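Local atomic coordinates of lipocalin AI-4 (Rhodnius prolixus, PDB entry 5H9N), a protein that binds leukotriene C4 in its lipocalin barrel and, as a salivary protein of a blood-feeding insect, probably sequesters this host mediator at the bite. Residues Gly29-Thr34 with Asn104-Tyr109; Ser80-Thr85 with Ser90-Met95. The protein carries 1 engineered substitution. All coordinates share one frame; numbering follows the deposited sequence.

Contact 1. Residues Gly29-Thr34 with Asn104-Tyr109; sequences GDWYLT and NYALLY. With LTX ((5~{S},6~{R},7~{E},9~{E},11~{Z},14~{Z})-6-[(2~{R})-2-[[(4~{S})-4-azanyl-5-oxidanyl-5-oxidanylidene-pentanoyl]amino]-3-( 2-hydroxy-2-oxoethylamino)-3-oxidanylidene-propyl]sulfanyl-5-oxidanyl-icosa-7,9,11,14-tetraenoic acid), chain B.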
loop_
_atom_site.group_PDB
_atom_site.type_symbol
_atom_site.label_atom_id
_atom_site.label_comp_id
_atom_site.label_asym_id
_atom_site.label_seq_id
_atom_site.Cartn_x
_atom_site.Cartn_y
_atom_site.Cartn_z
ATOM N N GLY A 29 -7.798 8.168 9.258
ATOM C CA GLY A 29 -8.439 8.808 8.120
ATOM C C GLY A 29 -8.535 7.942 6.874
ATOM O O GLY A 29 -8.406 6.720 6.933
ATOM N N ASP A 30 -8.788 8.593 5.742
ATOM C CA ASP A 30 -8.930 7.944 4.439
ATOM C C ASP A 30 -7.712 8.187 3.576
ATOM O O ASP A 30 -7.129 9.276 3.610
ATOM C CB ASP A 30 -10.155 8.475 3.697
ATOM C CG ASP A 30 -11.459 8.102 4.360
ATOM O OD1 ASP A 30 -11.482 7.102 5.094
ATOM O OD2 ASP A 30 -12.466 8.805 4.131
ATOM N N TRP A 31 -7.365 7.186 2.781
ATOM C CA TRP A 31 -6.299 7.304 1.795
ATOM C C TRP A 31 -6.837 6.846 0.431
ATOM O O TRP A 31 -7.351 5.730 0.336
ATOM C CB TRP A 31 -5.108 6.433 2.168
ATOM C CG TRP A 31 -4.223 6.918 3.284
ATOM C CD1 TRP A 31 -4.164 6.431 4.556
ATOM C CD2 TRP A 31 -3.245 7.959 3.203
ATOM N NE1 TRP A 31 -3.202 7.102 5.279
ATOM C CE2 TRP A 31 -2.623 8.045 4.467
ATOM C CE3 TRP A 31 -2.828 8.820 2.177
ATOM C CZ2 TRP A 31 -1.614 8.970 4.736
ATOM C CZ3 TRP A 31 -1.832 9.729 2.446
ATOM C CH2 TRP A 31 -1.223 9.790 3.707
ATOM N N TYR A 32 -6.677 7.654 -0.619
ATOM C CA TYR A 32 -7.067 7.268 -1.977
ATOM C C TYR A 32 -5.863 6.722 -2.707
ATOM O O TYR A 32 -4.797 7.336 -2.697
ATOM C CB TYR A 32 -7.647 8.466 -2.741
ATOM C CG TYR A 32 -8.914 8.997 -2.132
ATOM C CD1 TYR A 32 -8.866 9.910 -1.086
ATOM C CD2 TYR A 32 -10.161 8.571 -2.581
ATOM C CE1 TYR A 32 -10.024 10.391 -0.501
ATOM C CE2 TYR A 32 -11.328 9.053 -2.007
ATOM C CZ TYR A 32 -11.243 9.957 -0.969
ATOM O OH TYR A 32 -12.385 10.449 -0.374
ATOM N N LEU A 33 -6.031 5.576 -3.363
ATOM C CA LEU A 33 -4.963 4.994 -4.153
ATOM C C LEU A 33 -4.981 5.653 -5.534
ATOM O O LEU A 33 -5.792 5.293 -6.395
ATOM C CB LEU A 33 -5.145 3.472 -4.237
ATOM C CG LEU A 33 -4.139 2.700 -5.094
ATOM C CD1 LEU A 33 -2.715 3.123 -4.795
ATOM C CD2 LEU A 33 -4.309 1.188 -4.898
ATOM N N THR A 34 -4.133 6.644 -5.756
ATOM C CA THR A 34 -4.243 7.436 -6.979
ATOM C C THR A 34 -3.312 6.990 -8.109
ATOM O O THR A 34 -3.602 7.248 -9.264
ATOM C CB THR A 34 -3.999 8.931 -6.687
ATOM O OG1 THR A 34 -2.699 9.120 -6.114
ATOM C CG2 THR A 34 -5.016 9.475 -5.719
ATOM N N ASN A 104 -0.670 14.433 3.353
ATOM C CA ASN A 104 -0.939 14.563 1.926
ATOM C C ASN A 104 -0.730 13.273 1.158
ATOM O O ASN A 104 -1.632 12.839 0.429
ATOM C CB ASN A 104 -0.070 15.656 1.309
ATOM C CG ASN A 104 -0.337 17.016 1.911
ATOM O OD1 ASN A 104 -1.360 17.644 1.636
ATOM N ND2 ASN A 104 0.593 17.486 2.728
ATOM N N TYR A 105 0.450 12.674 1.274
ATOM C CA TYR A 105 0.801 11.549 0.414
ATOM C C TYR A 105 1.460 10.429 1.186
ATOM O O TYR A 105 2.020 10.650 2.261
ATOM C CB TYR A 105 1.749 12.004 -0.704
ATOM C CG TYR A 105 3.093 12.511 -0.198
ATOM C CD1 TYR A 105 4.140 11.635 0.077
ATOM C CD2 TYR A 105 3.310 13.865 -0.002
ATOM C CE1 TYR A 105 5.368 12.107 0.554
ATOM C CE2 TYR A 105 4.532 14.338 0.467
ATOM C CZ TYR A 105 5.549 13.455 0.741
ATOM O OH TYR A 105 6.758 13.940 1.208
ATOM N N ALA A 106 1.451 9.239 0.603
ATOM C CA ALA A 106 2.223 8.122 1.119
ATOM C C ALA A 106 2.618 7.218 -0.023
ATOM O O ALA A 106 1.763 6.827 -0.830
ATOM C CB ALA A 106 1.431 7.346 2.158
ATOM N N LEU A 107 3.895 6.889 -0.119
ATOM C CA LEU A 107 4.406 5.913 -1.070
ATOM C C LEU A 107 4.580 4.598 -0.345
ATOM O O LEU A 107 5.329 4.541 0.630
ATOM C CB LEU A 107 5.748 6.373 -1.638
ATOM C CG LEU A 107 6.414 5.430 -2.634
ATOM C CD1 LEU A 107 5.582 5.303 -3.892
ATOM C CD2 LEU A 107 7.850 5.863 -2.935
ATOM N N LEU A 108 3.865 3.569 -0.786
ATOM C CA LEU A 108 3.912 2.250 -0.174
ATOM C C LEU A 108 4.455 1.210 -1.120
ATOM O O LEU A 108 4.333 1.326 -2.348
ATOM C CB LEU A 108 2.513 1.810 0.295
ATOM C CG LEU A 108 2.048 2.240 1.686
ATOM C CD1 LEU A 108 1.979 3.762 1.787
ATOM C CD2 LEU A 108 0.698 1.615 2.018
ATOM N N TYR A 109 5.019 0.167 -0.541
ATOM C CA TYR A 109 5.370 -1.052 -1.257
ATOM C C TYR A 109 4.412 -2.128 -0.788
ATOM O O TYR A 109 4.165 -2.235 0.418
ATOM C CB TYR A 109 6.814 -1.447 -0.970
ATOM C CG TYR A 109 7.212 -2.781 -1.556
ATOM C CD1 TYR A 109 7.421 -2.921 -2.924
ATOM C CD2 TYR A 109 7.373 -3.904 -0.752
ATOM C CE1 TYR A 109 7.784 -4.132 -3.468
ATOM C CE2 TYR A 109 7.737 -5.117 -1.285
ATOM C CZ TYR A 109 7.930 -5.235 -2.642
ATOM O OH TYR A 109 8.304 -6.468 -3.142
HETATM O O2 LTX B . -0.016 -5.038 -4.935
HETATM C C1 LTX B . -0.430 -4.899 -6.110
HETATM O O1 LTX B . -1.012 -3.859 -6.504
HETATM C C2 LTX B . -0.201 -6.024 -7.092
HETATM C C3 LTX B . -1.521 -6.739 -7.361
HETATM C C4 LTX B . -2.267 -7.001 -6.055
HETATM C C5 LTX B . -3.442 -7.943 -6.282
HETATM O O3 LTX B . -4.485 -7.278 -7.009
HETATM C C6 LTX B . -4.001 -8.480 -4.969
HETATM C C7 LTX B . -4.581 -7.360 -4.114
HETATM C C8 LTX B . -4.058 -7.012 -2.926
HETATM C C9 LTX B . -4.672 -5.936 -2.132
HETATM C C10 LTX B . -4.366 -5.678 -0.852
HETATM C C11 LTX B . -5.044 -4.592 -0.138
HETATM C C12 LTX B . -4.827 -4.197 1.124
HETATM C C13 LTX B . -3.817 -4.813 2.076
HETATM C C14 LTX B . -2.413 -4.308 1.807
HETATM C C15 LTX B . -1.977 -3.107 2.168
HETATM C C16 LTX B . -2.848 -2.118 2.907
HETATM C C17 LTX B . -2.512 -0.697 2.463
HETATM C C18 LTX B . -3.233 0.305 3.355
HETATM C C19 LTX B . -3.184 1.715 2.787
HETATM C C20 LTX B . -3.877 2.695 3.714
HETATM O O32 LTX B . -10.069 -6.291 -4.298
HETATM C C21 LTX B . -9.107 -7.082 -4.274
HETATM O O31 LTX B . -7.938 -6.753 -4.563
HETATM C CA3 LTX B . -9.376 -8.510 -3.878
HETATM N N3 LTX B . -8.136 -9.270 -3.859
HETATM C C22 LTX B . -8.089 -10.598 -3.828
HETATM O O33 LTX B . -9.107 -11.268 -3.819
HETATM C CA2 LTX B . -6.755 -11.291 -3.801
HETATM C CB2 LTX B . -5.580 -10.313 -3.786
HETATM S SG2 LTX B . -5.226 -9.692 -5.397
HETATM N N2 LTX B . -6.654 -12.238 -4.891
HETATM C CD1 LTX B . -6.264 -13.489 -4.690
HETATM O OE1 LTX B . -5.627 -13.842 -3.707
HETATM C CG1 LTX B . -6.659 -14.450 -5.787
HETATM C CB1 LTX B . -5.914 -15.770 -5.665
HETATM C CA1 LTX B . -5.929 -16.494 -7.009
HETATM N N1 LTX B . -5.502 -15.563 -8.073
HETATM C C23 LTX B . -7.304 -17.001 -7.323
HETATM O O11 LTX B . -7.838 -16.646 -8.397
HETATM O O12 LTX B . -7.859 -17.763 -6.503
#
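The indole of W31 meets A106 with its six-membered ring, and the methyl CB of A106 lies over one face, 4.2 Å from the ring centroid and 21° off the normal. The outer rim of the same ring runs against the opposing backbone: W31 CZ3 is 3.6 Å from Y105 C and 3.7 Å from N104 O, the latter at the ring edge. No hydrogen bond joins the two strands here, whose nearest CA atoms, those of W31 and Y105, are 8.4 Å apart; a large side chain bridges the gap. At the other end of the indole, W31 CD1 touches the terminal carbon C20 of the leukotriene at 3.8 Å, while L108 CD2 packs on C19 at 4.0 Å. The tryptophan's CG stands beside the backbone N and anti to the carbonyl carbon (chi1 -75°), which carries the ring across to the start of strand 105-112 and the residue before it. Further out, the pyrrole NE1 gives its hydrogen to F26 O, F26 also stacks on the ring, and R128 makes a cation-pi contact. This is the classic lipocalin GxW signature, G29-D30-W31, with an arginine, R128, just after strand 120-127. With the one polar atom of its side chain satisfied by F26 O and its carbons packed, W31 offers the ligand's tail an apolar surface, consistent with recognition of the hydrocarbon end by shape and hydrophobicity.

Contact 2. Residues Ser80-Thr85 with Ser90-Met95; sequences SFQCTT and SFTSYM. With LTX ((5~{S},6~{R},7~{E},9~{E},11~{Z},14~{Z})-6-[(2~{R})-2-[[(4~{S})-4-azanyl-5-oxidanyl-5-oxidanylidene-pentanoyl]amino]-3-( 2-hydroxy-2-oxoethylamino)-3-oxidanylidene-propyl]sulfanyl-5-oxidanyl-icosa-7,9,11,14-tetraenoic acid), chain B.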
loop_
_atom_site.group_PDB
_atom_site.type_symbol
_atom_site.label_atom_id
_atom_site.label_comp_id
_atom_site.label_asym_id
_atom_site.label_seq_id
_atom_site.Cartn_x
_atom_site.Cartn_y
_atom_site.Cartn_z
ATOM N N SER A 80 1.514 -7.158 7.926
ATOM C CA SER A 80 0.766 -8.229 7.285
ATOM C C SER A 80 -0.713 -7.953 7.470
ATOM O O SER A 80 -1.165 -7.721 8.595
ATOM C CB SER A 80 1.132 -9.584 7.888
ATOM O OG SER A 80 0.305 -10.619 7.394
ATOM N N PHE A 81 -1.464 -7.976 6.377
ATOM C CA PHE A 81 -2.905 -7.788 6.432
ATOM C C PHE A 81 -3.624 -9.046 6.004
ATOM O O PHE A 81 -3.369 -9.583 4.917
ATOM C CB PHE A 81 -3.319 -6.602 5.561
ATOM C CG PHE A 81 -3.016 -5.282 6.186
ATOM C CD1 PHE A 81 -3.923 -4.686 7.035
ATOM C CD2 PHE A 81 -1.795 -4.655 5.973
ATOM C CE1 PHE A 81 -3.637 -3.473 7.650
ATOM C CE2 PHE A 81 -1.515 -3.428 6.577
ATOM C CZ PHE A 81 -2.435 -2.852 7.424
ATOM N N GLN A 82 -4.517 -9.504 6.870
ATOM C CA GLN A 82 -5.385 -10.618 6.568
ATOM C C GLN A 82 -6.712 -10.057 6.107
ATOM O O GLN A 82 -7.380 -9.359 6.859
ATOM C CB GLN A 82 -5.565 -11.504 7.796
ATOM C CG GLN A 82 -6.232 -12.830 7.496
ATOM C CD GLN A 82 -5.468 -13.625 6.457
ATOM O OE1 GLN A 82 -4.236 -13.628 6.447
ATOM N NE2 GLN A 82 -6.196 -14.301 5.573
ATOM N N CYS A 83 -7.085 -10.350 4.867
ATOM C CA CYS A 83 -8.227 -9.698 4.236
ATOM C C CYS A 83 -9.293 -10.688 3.798
ATOM O O CYS A 83 -8.990 -11.819 3.423
ATOM C CB CYS A 83 -7.785 -8.880 3.016
ATOM S SG CYS A 83 -6.492 -7.655 3.285
ATOM N N THR A 84 -10.541 -10.242 3.841
ATOM C CA THR A 84 -11.670 -11.022 3.351
ATOM C C THR A 84 -12.495 -10.132 2.433
ATOM O O THR A 84 -12.543 -8.920 2.616
ATOM C CB THR A 84 -12.545 -11.567 4.494
ATOM O OG1 THR A 84 -13.017 -10.482 5.301
ATOM C CG2 THR A 84 -11.754 -12.533 5.360
ATOM N N THR A 85 -13.132 -10.726 1.433
ATOM C CA THR A 85 -13.894 -9.944 0.469
ATOM C C THR A 85 -15.354 -10.359 0.484
ATOM O O THR A 85 -15.700 -11.469 0.920
ATOM C CB THR A 85 -13.349 -10.107 -0.959
ATOM O OG1 THR A 85 -13.837 -11.334 -1.515
ATOM C CG2 THR A 85 -11.822 -10.104 -0.971
ATOM N N SER A 90 -10.444 -14.686 0.480
ATOM C CA SER A 90 -9.556 -14.308 1.569
ATOM C C SER A 90 -8.115 -14.361 1.092
ATOM O O SER A 90 -7.751 -15.211 0.286
ATOM C CB SER A 90 -9.748 -15.218 2.780
ATOM O OG SER A 90 -9.247 -16.514 2.521
ATOM N N PHE A 91 -7.292 -13.455 1.599
ATOM C CA PHE A 91 -5.903 -13.409 1.186
ATOM C C PHE A 91 -5.069 -12.677 2.225
ATOM O O PHE A 91 -5.602 -12.007 3.108
ATOM C CB PHE A 91 -5.770 -12.749 -0.195
ATOM C CG PHE A 91 -6.226 -11.309 -0.243
ATOM C CD1 PHE A 91 -7.555 -10.990 -0.470
ATOM C CD2 PHE A 91 -5.314 -10.277 -0.096
ATOM C CE1 PHE A 91 -7.966 -9.671 -0.533
ATOM C CE2 PHE A 91 -5.718 -8.960 -0.151
ATOM C CZ PHE A 91 -7.050 -8.655 -0.372
ATOM N N THR A 92 -3.754 -12.819 2.108
ATOM C CA THR A 92 -2.814 -12.134 2.987
ATOM C C THR A 92 -1.936 -11.247 2.128
ATOM O O THR A 92 -1.410 -11.692 1.109
ATOM C CB THR A 92 -1.946 -13.119 3.769
ATOM O OG1 THR A 92 -2.786 -14.061 4.440
ATOM C CG2 THR A 92 -1.069 -12.394 4.793
ATOM N N SER A 93 -1.812 -9.985 2.518
ATOM C CA SER A 93 -1.024 -9.001 1.783
ATOM C C SER A 93 -0.042 -8.297 2.716
ATOM O O SER A 93 -0.375 -8.035 3.871
ATOM C CB SER A 93 -1.951 -7.985 1.131
ATOM O OG SER A 93 -1.228 -7.009 0.406
ATOM N N TYR A 94 1.153 -7.997 2.225
ATOM C CA TYR A 94 2.200 -7.354 3.028
ATOM C C TYR A 94 2.493 -5.971 2.490
ATOM O O TYR A 94 2.442 -5.746 1.279
ATOM C CB TYR A 94 3.481 -8.201 3.028
ATOM C CG TYR A 94 3.256 -9.577 3.602
ATOM C CD1 TYR A 94 2.662 -10.585 2.838
ATOM C CD2 TYR A 94 3.587 -9.862 4.918
ATOM C CE1 TYR A 94 2.417 -11.838 3.372
ATOM C CE2 TYR A 94 3.357 -11.112 5.450
ATOM C CZ TYR A 94 2.771 -12.091 4.670
ATOM O OH TYR A 94 2.541 -13.336 5.200
ATOM N N MET A 95 2.831 -5.044 3.373
ATOM C CA MET A 95 3.130 -3.697 2.936
ATOM C C MET A 95 4.099 -2.989 3.859
ATOM O O MET A 95 4.211 -3.318 5.043
ATOM C CB MET A 95 1.836 -2.897 2.823
ATOM C CG MET A 95 1.083 -2.856 4.133
ATOM S SD MET A 95 0.428 -1.249 4.472
ATOM C CE MET A 95 2.049 -0.602 4.552
HETATM O O2 LTX B . -0.016 -5.038 -4.935
HETATM C C1 LTX B . -0.430 -4.899 -6.110
HETATM O O1 LTX B . -1.012 -3.859 -6.504
HETATM C C2 LTX B . -0.201 -6.024 -7.092
HETATM C C3 LTX B . -1.521 -6.739 -7.361
HETATM C C4 LTX B . -2.267 -7.001 -6.055
HETATM C C5 LTX B . -3.442 -7.943 -6.282
HETATM O O3 LTX B . -4.485 -7.278 -7.009
HETATM C C6 LTX B . -4.001 -8.480 -4.969
HETATM C C7 LTX B . -4.581 -7.360 -4.114
HETATM C C8 LTX B . -4.058 -7.012 -2.926
HETATM C C9 LTX B . -4.672 -5.936 -2.132
HETATM C C10 LTX B . -4.366 -5.678 -0.852
HETATM C C11 LTX B . -5.044 -4.592 -0.138
HETATM C C12 LTX B . -4.827 -4.197 1.124
HETATM C C13 LTX B . -3.817 -4.813 2.076
HETATM C C14 LTX B . -2.413 -4.308 1.807
HETATM C C15 LTX B . -1.977 -3.107 2.168
HETATM C C16 LTX B . -2.848 -2.118 2.907
HETATM C C17 LTX B . -2.512 -0.697 2.463
HETATM C C18 LTX B . -3.233 0.305 3.355
HETATM C C19 LTX B . -3.184 1.715 2.787
HETATM C C20 LTX B . -3.877 2.695 3.714
HETATM O O32 LTX B . -10.069 -6.291 -4.298
HETATM C C21 LTX B . -9.107 -7.082 -4.274
HETATM O O31 LTX B . -7.938 -6.753 -4.563
HETATM C CA3 LTX B . -9.376 -8.510 -3.878
HETATM N N3 LTX B . -8.136 -9.270 -3.859
HETATM C C22 LTX B . -8.089 -10.598 -3.828
HETATM O O33 LTX B . -9.107 -11.268 -3.819
HETATM C CA2 LTX B . -6.755 -11.291 -3.801
HETATM C CB2 LTX B . -5.580 -10.313 -3.786
HETATM S SG2 LTX B . -5.226 -9.692 -5.397
HETATM N N2 LTX B . -6.654 -12.238 -4.891
HETATM C CD1 LTX B . -6.264 -13.489 -4.690
HETATM O OE1 LTX B . -5.627 -13.842 -3.707
HETATM C CG1 LTX B . -6.659 -14.450 -5.787
HETATM C CB1 LTX B . -5.914 -15.770 -5.665
HETATM C CA1 LTX B . -5.929 -16.494 -7.009
HETATM N N1 LTX B . -5.502 -15.563 -8.073
HETATM C C23 LTX B . -7.304 -17.001 -7.323
HETATM O O11 LTX B . -7.838 -16.646 -8.397
HETATM O O12 LTX B . -7.859 -17.763 -6.503
HETATM O O HOH W 1 1.521 -13.076 7.680
HETATM O O HOH W 2 -5.253 -15.920 3.538
#
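F91 lies between protein and ligand: CB of C83 sits over one ring face, 3.7 Å from the centroid and 20° off the normal, while the leukotriene's CB2 lies over the centre of the opposite face. With CG of F91 between backbone N and carbonyl carbon (chi1 62°), the ring swings back over the C83 side chain, leaving CG2 of T85 at its edge. A disulfide ties C83 to C67 on the neighbouring strand 63-71. On the side carrying F81, C83, F91 and S93, M95 SD meets F81 CE2 obliquely at 3.6 Å, a Met-aromatic contact, and ligand C16 lies over one face of the F81 ring, toward its rim. S93 OG reaches C14 of the ligand at 3.3 Å. The face bearing S80, Q82, T92 and Y94 is more polar: T92 OG1 donates to Q82 OE1, from 20° outside the amide plane, and one water links Q82 NE2 with T92 OG1. A second water joins S80 OG to Y94 OH. Paired bonds F81-S93 and C83-F91 hold the backbones. Such an antiparallel hairpin, with a ligand-lining inner face and a largely polar outer one, forms one section of the wall of a lipocalin barrel.

Overall arrangement
From the N terminus, the first barrel strand, 30-36, enters contact 1, and the chain then runs through five further strands before contact 1 closes at 104-109, a loop of 69 residues. Within that loop lies contact 2, a hairpin with a tight connection of four residues, so the two contacts nest and do not cross. Strands 90-100 and 105-112 are neighbours in the sheet, and M95 touches L108 and Y109, L108 CD2 lying 3.6 Å from M95 CE. The centres are about 17 Å apart, on opposite sides of the chain's centre; contact 2 lines the ligand from its peptide portion as far as C17, where contact 1 takes over to the tip at C20.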